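Local coordinates for gamma-glutamyltranspeptidase (Klebsiella pneumoniae subsp. pneumoniae, PDB 5HFT), which converts oxamate to oxalate in the uric acid degradation pathway and belongs to the gamma-glutamyltransferase family, at residues Arg153-Ala158 and Met217-Gly222; Ser178-Leu183 and Thr192-Gly197; Ser98-Ser103 and Arg255-Gly260; Gly53-Glu58 and Asp143-Ala148; Ala37-Ala42 and Pro167-Gln172. All blocks are in the same frame, centred on the assembly; numbering follows the deposited sequence.

Contact 1 is buried, contact 2 lies on the surface, and contacts 3, 4 and 5 fall between. Helix 56-70 is common ground: contact 4 sits at its start, while contacts 1 and 5 pack residues against its flank. Contacts 1 and 4 touch directly, Leu154 CD2 lying 3.8 Å from Glu58 CB. Contacts 2 and 4 are far apart, about 40 Å between centres, on opposite sides of the chain's centre. The chemistry follows the setting. Leucines and alanine meet in contact 1 and leucines again in contact 2, contact 5 sets apolar groups beside helix starts, contact 4 is built round a capping box, and contact 3 brings an arginine to a loop.

Contact 1: residues Arg153-Ala158 and Met217-Gly222; sequences RLLADA and MLASDG
Both leucines of this pair turn CG anti to the carbonyl carbon: Leu155 with chi1 -53°, Leu218 with chi1 -70°. Leu155 then carries CD1 on anti to CA (chi2 173°), and that one methyl does all the touching from its side. It lands on the flank of helix 209-221, where CD1 of Leu155 is 3.8 Å from CB of Leu218. The same Leu155 CD1 approaches the next residue too, at 3.9 Å from Ala219 N and 4.1 Å from Ala219 CB. The two leucine side chains cross at about a right angle, so Leu155 meets the base of Leu218 and leaves the isopropyl end of Leu218 for other partners: Leu231 of helix 230-242, and Ser225 and Phe226 of helix 225-228.

In the fold, Leu155 is the joint between helix 151-154 and helix 156-164, and its side chain bridges helix 209-221 on one hand and Ala65 of helix 56-70 on the other. This is helix-to-helix packing in the interior of the chain, with apolar atoms doing the work. Across the joint, Ala156 N donates to Arg153 O at 3.2 Å.

On the side of the joint that carries Arg153 and Asp157 the character is polar. Arg153 NH1 and Asp157 OD1 make a long salt bridge of 3.7 Å, and each residue has a further partner: Arg153 NH2 pairs with Glu52, and Asp157 OD2 bonds Ser45 OG. Helix 209-221 stops at Gly222, which takes a positive phi just beyond the leucine contact.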
# COMPACT_ATOMS: atom_id res chain seq x y z
N ARG A 153 -13.99 13.52 -11.57
CA ARG A 153 -14.14 13.97 -10.20
C ARG A 153 -13.15 13.27 -9.27
O ARG A 153 -12.55 13.92 -8.41
CB ARG A 153 -15.58 13.73 -9.73
CG ARG A 153 -15.82 14.17 -8.31
CD ARG A 153 -15.54 15.65 -8.16
NE ARG A 153 -15.30 16.01 -6.77
CZ ARG A 153 -14.10 16.03 -6.21
NH1 ARG A 153 -13.03 15.71 -6.92
NH2 ARG A 153 -13.95 16.39 -4.93
N LEU A 154 -12.92 11.96 -9.46
CA LEU A 154 -12.04 11.23 -8.55
C LEU A 154 -10.59 11.72 -8.62
O LEU A 154 -9.85 11.61 -7.63
CB LEU A 154 -12.10 9.74 -8.85
CG LEU A 154 -13.48 9.09 -8.86
CD1 LEU A 154 -13.31 7.59 -8.99
CD2 LEU A 154 -14.28 9.43 -7.60
N LEU A 155 -10.14 12.23 -9.78
CA LEU A 155 -8.78 12.72 -9.95
C LEU A 155 -8.65 14.22 -9.78
O LEU A 155 -7.54 14.74 -9.89
CB LEU A 155 -8.23 12.34 -11.32
CG LEU A 155 -8.33 10.87 -11.68
CD1 LEU A 155 -7.91 10.74 -13.14
CD2 LEU A 155 -7.47 10.07 -10.74
N ALA A 156 -9.75 14.92 -9.55
CA ALA A 156 -9.71 16.38 -9.55
C ALA A 156 -8.65 16.91 -8.58
O ALA A 156 -7.82 17.75 -8.95
CB ALA A 156 -11.09 16.94 -9.25
N ASP A 157 -8.69 16.45 -7.32
CA ASP A 157 -7.71 16.97 -6.37
C ASP A 157 -6.29 16.62 -6.79
O ASP A 157 -5.39 17.46 -6.71
CB ASP A 157 -7.96 16.42 -4.97
CG ASP A 157 -9.31 16.75 -4.44
OD1 ASP A 157 -10.13 17.33 -5.18
OD2 ASP A 157 -9.55 16.44 -3.26
N ALA A 158 -6.07 15.39 -7.28
CA ALA A 158 -4.73 14.97 -7.70
C ALA A 158 -4.19 15.87 -8.81
O ALA A 158 -3.01 16.25 -8.79
CB ALA A 158 -4.75 13.52 -8.20
N MET A 217 -4.96 13.29 -18.80
CA MET A 217 -5.24 12.26 -19.80
C MET A 217 -6.10 11.14 -19.21
O MET A 217 -7.08 10.71 -19.84
CB MET A 217 -3.95 11.68 -20.37
CG MET A 217 -3.28 12.55 -21.42
SD MET A 217 -1.84 11.76 -22.17
CE MET A 217 -2.61 10.71 -23.41
N LEU A 218 -5.77 10.67 -18.00
CA LEU A 218 -6.57 9.63 -17.36
C LEU A 218 -8.02 10.07 -17.20
O LEU A 218 -8.93 9.25 -17.34
CB LEU A 218 -5.98 9.25 -16.01
CG LEU A 218 -4.65 8.50 -16.07
CD1 LEU A 218 -4.15 8.11 -14.68
CD2 LEU A 218 -4.78 7.27 -16.97
N ALA A 219 -8.25 11.36 -16.94
CA ALA A 219 -9.61 11.86 -16.70
C ALA A 219 -10.40 11.97 -18.00
O ALA A 219 -11.62 11.76 -18.01
CB ALA A 219 -9.57 13.20 -15.98
N SER A 220 -9.74 12.33 -19.11
CA SER A 220 -10.45 12.47 -20.37
C SER A 220 -10.68 11.12 -21.02
O SER A 220 -11.80 10.80 -21.42
CB SER A 220 -9.67 13.36 -21.35
OG SER A 220 -9.15 14.52 -20.71
N ASP A 221 -9.59 10.31 -21.11
CA ASP A 221 -9.56 8.99 -21.74
C ASP A 221 -10.06 7.86 -20.85
O ASP A 221 -10.47 6.83 -21.39
CB ASP A 221 -8.14 8.61 -22.16
CG ASP A 221 -7.63 9.40 -23.35
OD1 ASP A 221 -8.47 9.82 -24.17
OD2 ASP A 221 -6.39 9.56 -23.47
N GLY A 222 -10.00 7.99 -19.53
CA GLY A 222 -10.34 6.87 -18.68
C GLY A 222 -9.12 6.18 -18.09
O GLY A 222 -8.03 6.16 -18.67

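Contact 2: residues Ser178-Leu183 and Thr192-Gly197; sequences SKLEEL and TWLVAG
Leu180, Leu194 and Gly197 make the whole of this contact, and Leu180 gives up the most surface. Its CG stands anti to the backbone N (chi1 171°), which sends the side chain out toward the loop after helix 189-193. There CD1 meets the forked end of Leu194: Leu180 CD1 lies 3.6 Å from Leu194 CD1 and 3.7 Å from Leu194 CD2. With nearly equal distances to both branches, the Leu180 methyl sits against the fork and not on one prong of it. The side chains cross at about a right angle.

Gly197 adds a backbone edge to this apolar meeting, with Leu180 CD1 at 4.1 Å from Gly197 O. The chain has by then doubled back past Ala196, and Gly197, with a positive phi (83°), has its carbonyl O beside the same methyl that Leu194 meets.

Leu180 opens the short helix 180-183, right after Lys179 at the N-cap position; Leu183 N reaches back to Lys179 O at 3.0 Å. Leu194, at the other end, is the first residue past helix 189-193. Just before it Trp193 packs edge-to-face with Phe189 and also meets an aromatic side chain of the other protein chain. The arrangement is that of two short helices, 180-183 and 189-193, joined by a loop at the surface, with a leucine at the start of the first meeting one just past the end of the second.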
# COMPACT_ATOMS: atom_id res chain seq x y z
N SER A 178 19.07 12.45 0.25
CA SER A 178 19.84 11.27 0.62
C SER A 178 19.99 10.29 -0.52
O SER A 178 20.67 9.27 -0.35
CB SER A 178 19.20 10.59 1.82
OG SER A 178 17.80 10.49 1.62
N LYS A 179 19.36 10.55 -1.66
CA LYS A 179 19.54 9.74 -2.86
C LYS A 179 20.03 10.60 -4.03
O LYS A 179 20.13 10.10 -5.17
CB LYS A 179 18.23 9.02 -3.21
N LEU A 180 20.37 11.86 -3.77
CA LEU A 180 20.67 12.80 -4.84
C LEU A 180 21.87 12.36 -5.66
O LEU A 180 21.82 12.33 -6.89
CB LEU A 180 20.87 14.20 -4.26
CG LEU A 180 21.39 15.35 -5.16
CD1 LEU A 180 20.56 15.57 -6.42
CD2 LEU A 180 21.45 16.63 -4.34
N GLU A 181 22.95 11.92 -4.99
CA GLU A 181 24.17 11.62 -5.73
C GLU A 181 23.98 10.40 -6.63
O GLU A 181 24.46 10.37 -7.77
CB GLU A 181 25.33 11.41 -4.76
N GLU A 182 23.19 9.43 -6.19
CA GLU A 182 23.02 8.18 -6.92
C GLU A 182 22.03 8.32 -8.07
O GLU A 182 22.33 7.92 -9.20
CB GLU A 182 22.56 7.11 -5.93
CG GLU A 182 21.85 5.90 -6.49
CD GLU A 182 21.69 4.81 -5.43
OE1 GLU A 182 21.37 5.16 -4.27
OE2 GLU A 182 21.89 3.61 -5.76
N LEU A 183 20.87 8.94 -7.82
CA LEU A 183 19.84 9.17 -8.83
C LEU A 183 20.01 10.46 -9.63
O LEU A 183 19.16 10.77 -10.47
CB LEU A 183 18.46 9.18 -8.16
CG LEU A 183 18.07 7.97 -7.31
CD1 LEU A 183 16.83 8.28 -6.50
CD2 LEU A 183 17.84 6.72 -8.13
N THR A 192 12.68 16.54 -12.87
CA THR A 192 11.38 16.26 -12.30
C THR A 192 11.36 16.40 -10.78
O THR A 192 10.38 16.92 -10.23
CB THR A 192 10.93 14.86 -12.76
OG1 THR A 192 10.51 14.94 -14.13
CG2 THR A 192 9.80 14.29 -11.90
N TRP A 193 12.44 16.01 -10.09
CA TRP A 193 12.50 16.02 -8.64
C TRP A 193 13.39 17.09 -8.03
O TRP A 193 13.25 17.38 -6.83
CB TRP A 193 12.95 14.65 -8.17
CG TRP A 193 12.10 13.59 -8.74
CD1 TRP A 193 12.51 12.53 -9.49
CD2 TRP A 193 10.68 13.46 -8.61
NE1 TRP A 193 11.44 11.75 -9.85
CE2 TRP A 193 10.30 12.30 -9.31
CE3 TRP A 193 9.68 14.21 -7.96
CZ2 TRP A 193 8.98 11.86 -9.38
CZ3 TRP A 193 8.39 13.80 -8.05
CH2 TRP A 193 8.04 12.62 -8.76
N LEU A 194 14.25 17.72 -8.79
CA LEU A 194 15.19 18.68 -8.23
C LEU A 194 14.70 20.10 -8.41
O LEU A 194 13.81 20.38 -9.23
CB LEU A 194 16.54 18.51 -8.88
CG LEU A 194 17.32 17.28 -8.45
CD1 LEU A 194 18.78 17.43 -8.91
CD2 LEU A 194 17.24 17.13 -6.97
N VAL A 195 15.26 20.99 -7.61
CA VAL A 195 15.01 22.42 -7.72
C VAL A 195 16.36 23.10 -7.65
O VAL A 195 17.10 22.93 -6.67
CB VAL A 195 14.08 22.96 -6.63
CG1 VAL A 195 14.19 24.49 -6.60
CG2 VAL A 195 12.67 22.53 -6.90
N ALA A 196 16.71 23.84 -8.71
CA ALA A 196 18.05 24.39 -8.89
C ALA A 196 19.11 23.31 -8.72
O ALA A 196 20.26 23.58 -8.35
CB ALA A 196 18.31 25.56 -7.93
N GLY A 197 18.73 22.06 -8.97
CA GLY A 197 19.67 20.97 -8.95
C GLY A 197 19.95 20.40 -7.58
O GLY A 197 20.85 19.55 -7.47

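Contact 3: residues Ser98-Ser103 and Arg255-Gly260; sequences SGAAGS and RARRPG
Arg257 reaches over to Ser98, joining two extended loops beside the antiparallel hairpin of strands 80-86 and 93-97. Ser98 directly follows the second strand of that hairpin, and Arg257 runs alongside it closely enough to share backbone hydrogen bonding with Asp96.

Of the polar contacts, one counts as a hydrogen bond between the two loops, and it is weak: Arg257 NH1 donates to Ser98 OG over 3.0 Å at a bent angle of 125°. The Arg257 chain gets there by running extended from CG to NE after CG has been set anti to the carbonyl carbon (chi1 -64°). The stronger partner of the Ser98 hydroxyl is Asp96 OD1, so the serine is held from the strand it follows while the arginine approaches. Asp96 OD2 also makes a long, weak ion pair with Arg257 NH1.

Backbone carbonyl and guanidinium meet differently. Ser98 O lies over one face of the Arg257 group, and although it is close to both terminal nitrogens the angles are too poor for hydrogen bonds.

Van der Waals contact comes from the next residues of the loop, at the edge of the guanidinium near its plane. Gly99 C and Ala100 N face NH2 there. Gly99 N is tied down elsewhere, to Asp80 OD1, and Ala100 pairs through its backbone with Val127; Ala101 carries the loop on to backbone hydrogen bonds with the other protein chain. The methyl of Ala100 also comes near the guanidinium, with Ala100 CB 4.2 Å from Arg257 NH2.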
# COMPACT_ATOMS: atom_id res chain seq x y z
N SER A 98 -0.42 -5.83 -9.11
CA SER A 98 1.01 -5.74 -9.33
C SER A 98 1.38 -6.29 -10.70
O SER A 98 0.87 -7.33 -11.13
CB SER A 98 1.79 -6.45 -8.22
OG SER A 98 1.65 -7.85 -8.29
N GLY A 99 2.28 -5.59 -11.39
CA GLY A 99 2.60 -5.94 -12.76
C GLY A 99 3.69 -6.98 -12.90
O GLY A 99 4.50 -7.20 -12.01
N ALA A 100 3.69 -7.63 -14.06
CA ALA A 100 4.66 -8.67 -14.37
C ALA A 100 5.89 -8.09 -15.08
O ALA A 100 5.86 -6.97 -15.61
CB ALA A 100 4.01 -9.74 -15.24
N ALA A 101 6.98 -8.86 -15.06
CA ALA A 101 8.17 -8.48 -15.81
C ALA A 101 7.82 -8.23 -17.28
O ALA A 101 6.86 -8.79 -17.81
CB ALA A 101 9.25 -9.57 -15.71
N GLY A 102 8.62 -7.38 -17.93
CA GLY A 102 8.37 -7.09 -19.32
C GLY A 102 8.76 -8.24 -20.23
O GLY A 102 9.60 -9.09 -19.91
N SER A 103 8.15 -8.24 -21.41
CA SER A 103 8.40 -9.31 -22.38
C SER A 103 9.84 -9.31 -22.88
O SER A 103 10.30 -10.33 -23.41
CB SER A 103 7.41 -9.20 -23.53
OG SER A 103 7.48 -7.91 -24.12
N ARG A 255 -4.02 -7.15 -16.44
CA ARG A 255 -5.18 -6.89 -15.60
C ARG A 255 -4.80 -7.06 -14.13
O ARG A 255 -3.90 -7.84 -13.79
CB ARG A 255 -6.38 -7.83 -15.94
CG ARG A 255 -7.16 -7.47 -17.21
CD ARG A 255 -8.27 -6.42 -16.92
NE ARG A 255 -8.76 -5.75 -18.13
CZ ARG A 255 -9.48 -4.63 -18.14
NH1 ARG A 255 -9.78 -4.03 -16.99
NH2 ARG A 255 -9.88 -4.08 -19.28
N ALA A 256 -5.46 -6.30 -13.26
CA ALA A 256 -5.33 -6.61 -11.84
C ALA A 256 -5.89 -8.01 -11.59
O ALA A 256 -6.95 -8.37 -12.10
CB ALA A 256 -6.07 -5.59 -10.98
N ARG A 257 -5.17 -8.78 -10.77
CA ARG A 257 -5.58 -10.11 -10.36
C ARG A 257 -6.59 -10.04 -9.21
O ARG A 257 -6.77 -8.99 -8.58
CB ARG A 257 -4.37 -10.93 -9.93
CG ARG A 257 -3.38 -11.17 -11.03
CD ARG A 257 -1.96 -11.30 -10.51
NE ARG A 257 -1.01 -10.90 -11.54
CZ ARG A 257 0.13 -10.26 -11.31
NH1 ARG A 257 0.47 -9.94 -10.07
NH2 ARG A 257 0.94 -9.94 -12.32
N ARG A 258 -7.29 -11.14 -8.97
CA ARG A 258 -8.24 -11.22 -7.86
C ARG A 258 -8.06 -12.52 -7.10
O ARG A 258 -8.92 -13.40 -7.16
CB ARG A 258 -9.68 -11.08 -8.35
CG ARG A 258 -9.93 -9.77 -9.06
CD ARG A 258 -10.59 -8.80 -8.12
NE ARG A 258 -11.73 -9.44 -7.50
CZ ARG A 258 -12.98 -9.27 -7.90
NH1 ARG A 258 -13.25 -8.47 -8.93
NH2 ARG A 258 -13.95 -9.93 -7.28
N PRO A 259 -6.97 -12.66 -6.36
CA PRO A 259 -6.78 -13.87 -5.56
C PRO A 259 -7.70 -13.84 -4.36
O PRO A 259 -8.33 -12.82 -4.04
CB PRO A 259 -5.32 -13.78 -5.11
CG PRO A 259 -5.06 -12.36 -5.05
CD PRO A 259 -5.84 -11.73 -6.19
N GLY A 260 -7.75 -14.97 -3.68
CA GLY A 260 -8.48 -15.10 -2.45
C GLY A 260 -7.63 -14.65 -1.29
O GLY A 260 -6.42 -14.89 -1.26

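Contact 4: residues Gly53-Glu58 and Asp143-Ala148; sequences GGSAIE and DLTGRA
A capping box at the start of helix 56-70, made by Ser55 and Glu58, is what the loop after helix 130-144 packs against through Thr145 and Ala148. Ser55 N gives an almost straight bond (176°) to Glu58 OE1 at 3.1 Å, and OE1 accepts it with the lone pair that points away from OE2. In return Glu58 N donates weakly to Ser55 OG at 3.4 Å, and Ile57 N adds a second weak bond to the same hydroxyl. Next along, Ala56 N bonds an acidic side chain of the other protein chain.

With OE1 spent on the cap, OE2 turns to the loop. Glu58 OE2 packs against Ala148, 3.6 Å from its CB, and its hydrogen bond comes from the next residue, Leu149 N. So one carboxylate serves the helix start with one oxygen and the loop with the other. Beside it, Ser55 CB meets Thr145 OG1 at 3.8 Å; both hydroxyls are tied to Ser141, Thr145 OG1 to its carbonyl and Ser55 OG to its side chain.

Ile57 extends the contact along helix 130-144 onto Ala137 and Ser141 and reaches Trp83 and Ile85 of strand 80-86.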
# COMPACT_ATOMS: atom_id res chain seq x y z
N GLY A 53 -21.35 11.96 -1.59
CA GLY A 53 -22.13 10.78 -1.90
C GLY A 53 -21.35 9.61 -2.45
O GLY A 53 -21.96 8.59 -2.79
N GLY A 54 -20.02 9.72 -2.59
CA GLY A 54 -19.24 8.63 -3.14
C GLY A 54 -18.99 7.50 -2.15
O GLY A 54 -19.08 7.67 -0.93
N SER A 55 -18.64 6.34 -2.68
CA SER A 55 -18.41 5.15 -1.88
C SER A 55 -17.00 5.16 -1.30
O SER A 55 -16.14 5.93 -1.71
CB SER A 55 -18.62 3.89 -2.73
OG SER A 55 -17.51 3.62 -3.57
N ALA A 56 -16.77 4.27 -0.33
CA ALA A 56 -15.43 4.16 0.24
C ALA A 56 -14.38 3.83 -0.82
O ALA A 56 -13.21 4.21 -0.66
CB ALA A 56 -15.40 3.11 1.34
N ILE A 57 -14.75 3.10 -1.87
CA ILE A 57 -13.75 2.72 -2.87
C ILE A 57 -13.37 3.92 -3.73
O ILE A 57 -12.19 4.26 -3.87
CB ILE A 57 -14.26 1.55 -3.73
CG1 ILE A 57 -14.18 0.25 -2.94
CG2 ILE A 57 -13.43 1.42 -4.98
CD1 ILE A 57 -15.12 -0.81 -3.41
N GLU A 58 -14.37 4.62 -4.27
CA GLU A 58 -14.08 5.82 -5.05
C GLU A 58 -13.32 6.83 -4.19
O GLU A 58 -12.41 7.52 -4.68
CB GLU A 58 -15.38 6.41 -5.59
CG GLU A 58 -16.26 5.41 -6.39
CD GLU A 58 -17.67 5.92 -6.69
OE1 GLU A 58 -18.44 6.20 -5.74
OE2 GLU A 58 -18.02 6.06 -7.89
N ASP A 143 -20.62 -2.32 -9.07
CA ASP A 143 -21.48 -3.49 -8.80
C ASP A 143 -22.08 -3.40 -7.41
O ASP A 143 -23.27 -3.67 -7.23
CB ASP A 143 -20.72 -4.81 -8.93
CG ASP A 143 -20.17 -5.04 -10.32
OD1 ASP A 143 -20.64 -4.38 -11.27
OD2 ASP A 143 -19.24 -5.86 -10.44
N LEU A 144 -21.28 -3.01 -6.41
CA LEU A 144 -21.75 -2.97 -5.03
C LEU A 144 -22.70 -1.80 -4.82
O LEU A 144 -23.85 -1.99 -4.41
CB LEU A 144 -20.57 -2.89 -4.07
CG LEU A 144 -19.61 -4.07 -4.16
CD1 LEU A 144 -18.44 -3.88 -3.20
CD2 LEU A 144 -20.35 -5.40 -3.87
N THR A 145 -22.23 -0.59 -5.08
CA THR A 145 -23.12 0.56 -5.16
C THR A 145 -24.08 0.38 -6.33
O THR A 145 -23.83 -0.41 -7.25
CB THR A 145 -22.30 1.83 -5.37
OG1 THR A 145 -21.06 1.69 -4.67
CG2 THR A 145 -23.04 3.06 -4.83
N GLY A 146 -25.16 1.14 -6.33
CA GLY A 146 -25.85 1.19 -7.61
C GLY A 146 -25.41 2.32 -8.52
O GLY A 146 -25.90 2.44 -9.65
N ARG A 147 -24.45 3.12 -8.06
CA ARG A 147 -24.08 4.38 -8.68
C ARG A 147 -22.57 4.40 -8.87
O ARG A 147 -21.88 3.43 -8.54
CB ARG A 147 -24.55 5.57 -7.82
N ALA A 148 -22.07 5.52 -9.40
CA ALA A 148 -20.65 5.79 -9.58
C ALA A 148 -20.49 7.25 -9.95
O ALA A 148 -21.30 7.79 -10.71
CB ALA A 148 -20.03 4.91 -10.68

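Contact 5: residues Ala37-Ala42 and Pro167-Gln172; sequences APHHLA and PVTASQ
His39 and Thr169 supply one of the two van der Waals contacts here, Leu41 and Pro167 the other. The Thr169 methyl comes obliquely at the imidazole of His39, with CG2 of Thr169 3.6 Å from CD2 and 3.7 Å from NE2 of the ring. The two side chains arrive from opposite directions. His39 gets its ring there by holding CG anti to the backbone N (chi1 -169°), and Thr169 presents the methyl by setting CG2 anti to its carbonyl carbon. In the second contact, Leu41 CD2 and Pro167 CD reach head-on toward each other at 3.9 Å, a purely apolar meeting.

Both loops lead straight into helices: His39 is at the N-cap position of helix 40-51 and Thr169 at that of helix 170-178, so the contact sets two helix starts side by side. Pro167 closes the short strand 166-167, which pairs with 205-206, and Ala37, at the end of strand 34-37, pairs in an antiparallel ladder with a strand of the other protein chain.

The hydrogen bonds lie within 37-42, and one of them holds the histidine ring. Leu41 N donates to His39 ND1 at 3.1 Å and 155°, though it stands well out of the ring plane, by 38°. This caps the helix through the side chain, and it leaves the CD2-NE2 side of the ring for Thr169. The imidazole also packs on Ile67 and Val70 of helix 56-70, while Thr169 has Tyr71 as a further neighbour. The first turn of helix 40-51 is closed by Ala42 N donating to His39 O at 2.8 Å.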
# COMPACT_ATOMS: atom_id res chain seq x y z
N ALA A 37 -4.72 8.07 6.35
CA ALA A 37 -3.76 8.20 5.27
C ALA A 37 -2.45 8.72 5.83
O ALA A 37 -2.43 9.34 6.90
CB ALA A 37 -4.26 9.15 4.18
N PRO A 38 -1.34 8.50 5.13
CA PRO A 38 -0.05 8.97 5.64
C PRO A 38 0.12 10.44 5.50
O PRO A 38 1.06 10.99 6.08
CB PRO A 38 0.96 8.22 4.77
CG PRO A 38 0.22 7.06 4.26
CD PRO A 38 -1.15 7.58 4.00
N HIS A 39 -0.74 11.11 4.73
CA HIS A 39 -0.65 12.55 4.61
C HIS A 39 -2.04 13.18 4.69
O HIS A 39 -2.97 12.71 4.03
CB HIS A 39 0.05 12.94 3.31
CG HIS A 39 0.39 14.39 3.24
ND1 HIS A 39 -0.46 15.35 2.75
CD2 HIS A 39 1.48 15.06 3.69
CE1 HIS A 39 0.10 16.54 2.85
NE2 HIS A 39 1.28 16.39 3.42
N HIS A 40 -2.18 14.23 5.50
CA HIS A 40 -3.51 14.79 5.75
C HIS A 40 -4.19 15.24 4.45
O HIS A 40 -5.41 15.24 4.37
CB HIS A 40 -3.44 15.97 6.73
CG HIS A 40 -2.91 17.24 6.12
ND1 HIS A 40 -3.71 18.15 5.47
CD2 HIS A 40 -1.65 17.73 6.06
CE1 HIS A 40 -2.96 19.15 5.03
NE2 HIS A 40 -1.71 18.92 5.37
N LEU A 41 -3.43 15.59 3.42
CA LEU A 41 -4.10 16.00 2.19
C LEU A 41 -4.79 14.82 1.51
O LEU A 41 -5.81 14.99 0.84
CB LEU A 41 -3.11 16.65 1.23
CG LEU A 41 -3.12 18.15 0.94
CD1 LEU A 41 -3.92 18.91 1.94
CD2 LEU A 41 -1.69 18.66 0.93
N ALA A 42 -4.22 13.61 1.65
CA ALA A 42 -4.82 12.42 1.06
C ALA A 42 -6.07 11.99 1.82
O ALA A 42 -7.08 11.59 1.21
CB ALA A 42 -3.78 11.30 1.01
N PRO A 167 2.68 21.20 -0.67
CA PRO A 167 3.68 21.57 0.34
C PRO A 167 4.72 20.47 0.41
O PRO A 167 4.39 19.33 0.72
CB PRO A 167 2.87 21.67 1.64
CG PRO A 167 1.41 21.73 1.18
CD PRO A 167 1.35 20.95 -0.08
N VAL A 168 5.98 20.81 0.09
CA VAL A 168 7.00 19.76 0.11
C VAL A 168 7.05 19.17 1.50
O VAL A 168 7.25 19.87 2.49
CB VAL A 168 8.36 20.30 -0.35
CG1 VAL A 168 9.44 19.22 -0.24
CG2 VAL A 168 8.28 20.71 -1.78
N THR A 169 6.80 17.88 1.59
CA THR A 169 7.04 17.20 2.84
C THR A 169 8.53 17.14 3.15
O THR A 169 9.39 17.20 2.27
CB THR A 169 6.42 15.81 2.79
OG1 THR A 169 6.61 15.27 1.46
CG2 THR A 169 4.94 15.88 3.14
N ALA A 170 8.83 17.00 4.43
CA ALA A 170 10.21 16.88 4.85
C ALA A 170 10.79 15.54 4.40
O ALA A 170 11.98 15.46 4.05
CB ALA A 170 10.33 17.05 6.36
N SER A 171 9.98 14.48 4.41
CA SER A 171 10.55 13.19 4.01
C SER A 171 10.81 13.13 2.50
O SER A 171 11.78 12.50 2.08
CB SER A 171 9.64 12.04 4.45
OG SER A 171 8.38 12.12 3.82
N GLN A 172 10.00 13.83 1.69
CA GLN A 172 10.32 13.98 0.27
C GLN A 172 11.61 14.75 0.07
O GLN A 172 12.41 14.41 -0.81
CB GLN A 172 9.19 14.70 -0.46
CG GLN A 172 9.58 15.07 -1.87
CD GLN A 172 8.47 15.75 -2.62
OE1 GLN A 172 7.33 15.79 -2.15
NE2 GLN A 172 8.78 16.30 -3.79